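Local coordinates for pullulanase (Klebsiella oxytoca, PDB 2YOC), which hydrolyses the alpha-1,6-glucosidic linkages of pullulan and related alpha-dextrins and is a substrate of the type 2 secretion system, at residues Ser61-Tyr66 against Val115-Asp120; Gln427-Glu432 against Leu440-Ser445. One frame throughout, in Å; residues are numbered along the deposited sequence.

From the N terminus, the chain first meets contact 1. Residues 61-66 run into strand 63-68, and after 48 intervening residues 115-120 return at the end of strand 110-117. This closes a long loop within the pullulanase-associated domain and pairs two neighbouring strands of a three-stranded antiparallel sheet. Contact 2 opens only after that loop is complete, so the two lie in series and neither nest nor cross. Its segments, 427-432 and 440-445, close a short loop between helix 419-423 and helix 446-457, in the connection between the first two strands of the eight-stranded parallel barrel. The contact centres are about 67 Å apart, on opposite sides of the chain's centre.

Contact 1 (Ser61-Tyr66 against Val115-Asp120); sequences SSKNLY and VRDGTD
N64 and R116 form the hydrogen-bonded pair of an antiparallel beta bridge, which joins strands 63-68 and 110-117 of the pullulanase-associated domain. N64 N gives a nearly straight bond to R116 O (2.9 Å, 168° at the hydrogen). R116 N returns one to N64 O (2.9 Å), more bent at 138°. The pairing runs on past the strand end, where G118 N gives a hydrogen bond to S62 O (2.8 Å). D117 CA also approaches S62 O in a CA-H...O contact. L65 and V115 form a non-hydrogen-bonded pair, and their methyls CD2 and CG2 touch side by side. On the other face, the R116 guanidinium lies beside Y66, its plane nearly perpendicular to the ring. Outside the pair, R116 NH1 is bonded to W83 O, and W83 also makes a cation-pi contact with R116. Back on the face of L65 and V115, the D117 carboxylate has two partners here. OD1 takes a weak bond from S62 OG. OD2 takes a salt bridge from K63, whose chain bends at chi2 (67°) to bring its amine across. K63 NZ sits 2.7 Å from D117 OD2 and meets it from above the carboxylate plane.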
# COMPACT_ATOMS: atom_id res chain seq x y z
N SER B 61 22.32 -5.63 53.26
CA SER B 61 21.32 -6.71 53.29
C SER B 61 21.02 -7.19 51.86
O SER B 61 21.08 -8.39 51.58
CB SER B 61 20.02 -6.23 53.93
OG SER B 61 20.21 -5.34 55.02
N SER B 62 20.74 -6.23 50.95
CA SER B 62 20.43 -6.42 49.54
C SER B 62 21.52 -7.19 48.76
O SER B 62 21.20 -7.85 47.77
CB SER B 62 20.14 -5.08 48.88
OG SER B 62 21.19 -4.14 49.07
N LYS B 63 22.79 -7.12 49.24
CA LYS B 63 23.97 -7.78 48.66
C LYS B 63 23.97 -9.28 48.96
O LYS B 63 23.77 -9.68 50.11
CB LYS B 63 25.26 -7.11 49.16
CG LYS B 63 25.82 -6.01 48.24
CD LYS B 63 24.94 -4.78 48.15
CE LYS B 63 25.55 -3.71 47.30
NZ LYS B 63 24.78 -2.44 47.40
N ASN B 64 24.18 -10.09 47.90
CA ASN B 64 24.19 -11.56 47.96
C ASN B 64 24.98 -12.20 46.82
O ASN B 64 25.05 -11.65 45.73
CB ASN B 64 22.76 -12.12 47.99
CG ASN B 64 21.91 -11.72 46.80
OD1 ASN B 64 21.67 -10.53 46.53
ND2 ASN B 64 21.40 -12.70 46.08
N LEU B 65 25.53 -13.39 47.07
CA LEU B 65 26.26 -14.09 46.02
C LEU B 65 25.49 -15.28 45.52
O LEU B 65 25.13 -16.15 46.33
CB LEU B 65 27.63 -14.60 46.50
CG LEU B 65 28.51 -13.71 47.35
CD1 LEU B 65 29.76 -14.44 47.69
CD2 LEU B 65 28.84 -12.40 46.64
N TYR B 66 25.28 -15.37 44.20
CA TYR B 66 24.68 -16.58 43.64
C TYR B 66 25.86 -17.53 43.41
O TYR B 66 26.67 -17.31 42.51
CB TYR B 66 23.85 -16.35 42.36
CG TYR B 66 23.26 -17.63 41.79
CD1 TYR B 66 22.15 -18.23 42.38
CD2 TYR B 66 23.83 -18.25 40.69
CE1 TYR B 66 21.63 -19.43 41.88
CE2 TYR B 66 23.31 -19.44 40.18
CZ TYR B 66 22.20 -20.02 40.77
OH TYR B 66 21.69 -21.19 40.26
N VAL B 115 28.28 -11.95 41.88
CA VAL B 115 28.08 -10.90 42.87
C VAL B 115 26.81 -10.11 42.51
O VAL B 115 26.68 -9.64 41.38
CB VAL B 115 29.37 -10.05 42.99
CG1 VAL B 115 29.15 -8.82 43.86
CG2 VAL B 115 30.53 -10.89 43.52
N ARG B 116 25.85 -10.02 43.45
CA ARG B 116 24.56 -9.37 43.22
C ARG B 116 24.08 -8.42 44.33
O ARG B 116 24.54 -8.50 45.47
CB ARG B 116 23.46 -10.43 43.00
CG ARG B 116 23.65 -11.40 41.85
CD ARG B 116 22.41 -12.25 41.67
NE ARG B 116 22.29 -13.30 42.68
CZ ARG B 116 21.14 -13.87 43.05
NH1 ARG B 116 19.99 -13.47 42.51
NH2 ARG B 116 21.13 -14.83 43.96
N ASP B 117 23.12 -7.55 43.98
CA ASP B 117 22.37 -6.60 44.83
C ASP B 117 20.91 -6.91 44.46
O ASP B 117 20.33 -6.33 43.54
CB ASP B 117 22.76 -5.13 44.54
CG ASP B 117 22.23 -4.08 45.51
OD1 ASP B 117 21.13 -4.28 46.07
OD2 ASP B 117 22.86 -3.01 45.62
N GLY B 118 20.38 -7.92 45.13
CA GLY B 118 19.06 -8.46 44.85
C GLY B 118 19.23 -9.55 43.82
O GLY B 118 20.15 -10.37 43.91
N THR B 119 18.36 -9.56 42.81
CA THR B 119 18.46 -10.56 41.75
C THR B 119 19.05 -9.93 40.48
O THR B 119 18.63 -10.25 39.37
CB THR B 119 17.18 -11.44 41.64
OG1 THR B 119 16.07 -10.64 41.27
CG2 THR B 119 16.84 -12.18 42.95
N ASP B 120 20.04 -9.04 40.69
CA ASP B 120 20.74 -8.27 39.66
C ASP B 120 22.27 -8.37 39.82
O ASP B 120 22.80 -8.04 40.88
CB ASP B 120 20.29 -6.79 39.68
CG ASP B 120 18.80 -6.53 39.44
OD1 ASP B 120 18.23 -7.13 38.49
OD2 ASP B 120 18.23 -5.66 40.14

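Contact 2 (Gln427-Glu432 against Leu440-Ser445)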
# COMPACT_ATOMS: atom_id res chain seq x y z
N GLN B 427 42.61 -37.43 -8.42
CA GLN B 427 43.68 -38.40 -8.62
C GLN B 427 44.48 -38.15 -9.90
O GLN B 427 45.69 -38.41 -9.92
CB GLN B 427 43.14 -39.84 -8.58
CG GLN B 427 42.47 -40.21 -7.25
CD GLN B 427 43.43 -40.21 -6.07
OE1 GLN B 427 44.55 -40.75 -6.13
NE2 GLN B 427 42.99 -39.64 -4.95
N THR B 428 43.82 -37.59 -10.94
CA THR B 428 44.47 -37.29 -12.22
C THR B 428 45.44 -36.12 -12.10
O THR B 428 46.15 -35.80 -13.07
CB THR B 428 43.45 -37.14 -13.35
OG1 THR B 428 42.47 -36.17 -12.98
CG2 THR B 428 42.78 -38.44 -13.70
N VAL B 429 45.47 -35.48 -10.91
CA VAL B 429 46.38 -34.37 -10.59
C VAL B 429 47.57 -34.98 -9.85
O VAL B 429 47.34 -35.60 -8.80
CB VAL B 429 45.71 -33.26 -9.73
CG1 VAL B 429 46.69 -32.10 -9.47
CG2 VAL B 429 44.43 -32.74 -10.37
N PRO B 430 48.84 -34.82 -10.34
CA PRO B 430 49.99 -35.39 -9.61
C PRO B 430 49.95 -35.04 -8.14
O PRO B 430 49.68 -33.89 -7.79
CB PRO B 430 51.21 -34.79 -10.31
CG PRO B 430 50.67 -33.72 -11.22
CD PRO B 430 49.28 -34.11 -11.55
N ALA B 431 50.11 -36.07 -7.31
CA ALA B 431 50.02 -35.99 -5.85
C ALA B 431 50.61 -34.72 -5.24
O ALA B 431 49.92 -34.04 -4.49
CB ALA B 431 50.63 -37.23 -5.23
N GLU B 432 51.86 -34.39 -5.61
CA GLU B 432 52.58 -33.22 -5.09
C GLU B 432 51.97 -31.85 -5.45
O GLU B 432 52.31 -30.84 -4.82
CB GLU B 432 54.09 -33.32 -5.42
CG GLU B 432 54.49 -32.97 -6.85
CD GLU B 432 54.04 -33.85 -8.00
OE1 GLU B 432 53.62 -35.02 -7.78
OE2 GLU B 432 54.11 -33.35 -9.14
N LEU B 440 46.37 -26.23 -11.27
CA LEU B 440 45.73 -25.72 -12.47
C LEU B 440 46.55 -25.96 -13.74
O LEU B 440 46.02 -25.82 -14.84
CB LEU B 440 45.31 -24.26 -12.31
CG LEU B 440 44.00 -23.94 -11.56
CD1 LEU B 440 42.81 -24.71 -12.11
CD2 LEU B 440 44.16 -24.07 -10.05
N THR B 441 47.82 -26.39 -13.61
CA THR B 441 48.66 -26.67 -14.78
C THR B 441 48.51 -28.13 -15.27
O THR B 441 48.94 -28.46 -16.38
CB THR B 441 50.11 -26.31 -14.50
OG1 THR B 441 50.68 -27.31 -13.65
CG2 THR B 441 50.27 -24.93 -13.89
N ALA B 442 47.91 -29.00 -14.44
CA ALA B 442 47.67 -30.41 -14.75
C ALA B 442 46.63 -30.51 -15.87
O ALA B 442 45.51 -30.97 -15.64
CB ALA B 442 47.18 -31.15 -13.49
N GLY B 443 47.04 -30.09 -17.08
CA GLY B 443 46.22 -30.05 -18.28
C GLY B 443 45.40 -31.30 -18.53
O GLY B 443 44.29 -31.22 -19.06
N ASP B 444 45.94 -32.46 -18.11
CA ASP B 444 45.31 -33.76 -18.28
C ASP B 444 44.72 -34.28 -16.97
O ASP B 444 45.00 -35.39 -16.54
CB ASP B 444 46.31 -34.74 -18.92
CG ASP B 444 46.86 -34.28 -20.27
OD1 ASP B 444 46.03 -34.03 -21.20
OD2 ASP B 444 48.10 -34.18 -20.41
N SER B 445 43.90 -33.46 -16.33
CA SER B 445 43.22 -33.86 -15.11
C SER B 445 41.71 -33.74 -15.29
O SER B 445 41.25 -33.03 -16.19
CB SER B 445 43.69 -33.03 -13.93
OG SER B 445 43.16 -31.72 -13.93
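V429 and P430 rest on A442 and S445 where the loop before helix 446-457 folds back on itself. S445 is the N-cap of that helix. Helix and loop belong to the connection between the first two strands of the parallel barrel, 413-417 and 461-464.

The S445 side chain can be followed outward. CB meets two residues of the other segment, roughly at right angles: T428 OG1 is 3.5 Å from S445 CB, and the V429 methyl CG2 is 3.6 Å from it. OG, the tip, still touches that methyl, at 3.9 Å from V429 CG2. With chi1 at 75°, OG stands between the backbone N and the carbonyl carbon. From there S445 OG gives a hydrogen bond to A442 O (3.0 Å), in the plane of that carbonyl. OG also accepts from V448 N, in the first turn of the helix, the capping bond.

The two methyls of V429 divide the work. CG2 takes S445, while V429 CG1 faces A442 CB at 4.2 Å. P430 adds its ring carbon CD, 4.1 Å from A442 CB, so the A442 methyl meets two apolar neighbours. A442 is the centre of an inverse gamma turn, closed by G443 N on T441 O.

T428 OG1 sits over the S445 backbone, 3.2 Å from S445 CA. Its polar partners lie outside the two segments: it bonds to the carboxylate of D426 and to N446 N.

The segments meet by van der Waals contact, some of it made by T428 OG1, while both hydroxyls make their hydrogen bonds to other groups. S445 OG joins the gamma turn to the helix, and T428 OG1 joins the first segment to it. Both occupy amide groups of the first turn, which have no acceptor inside the helix.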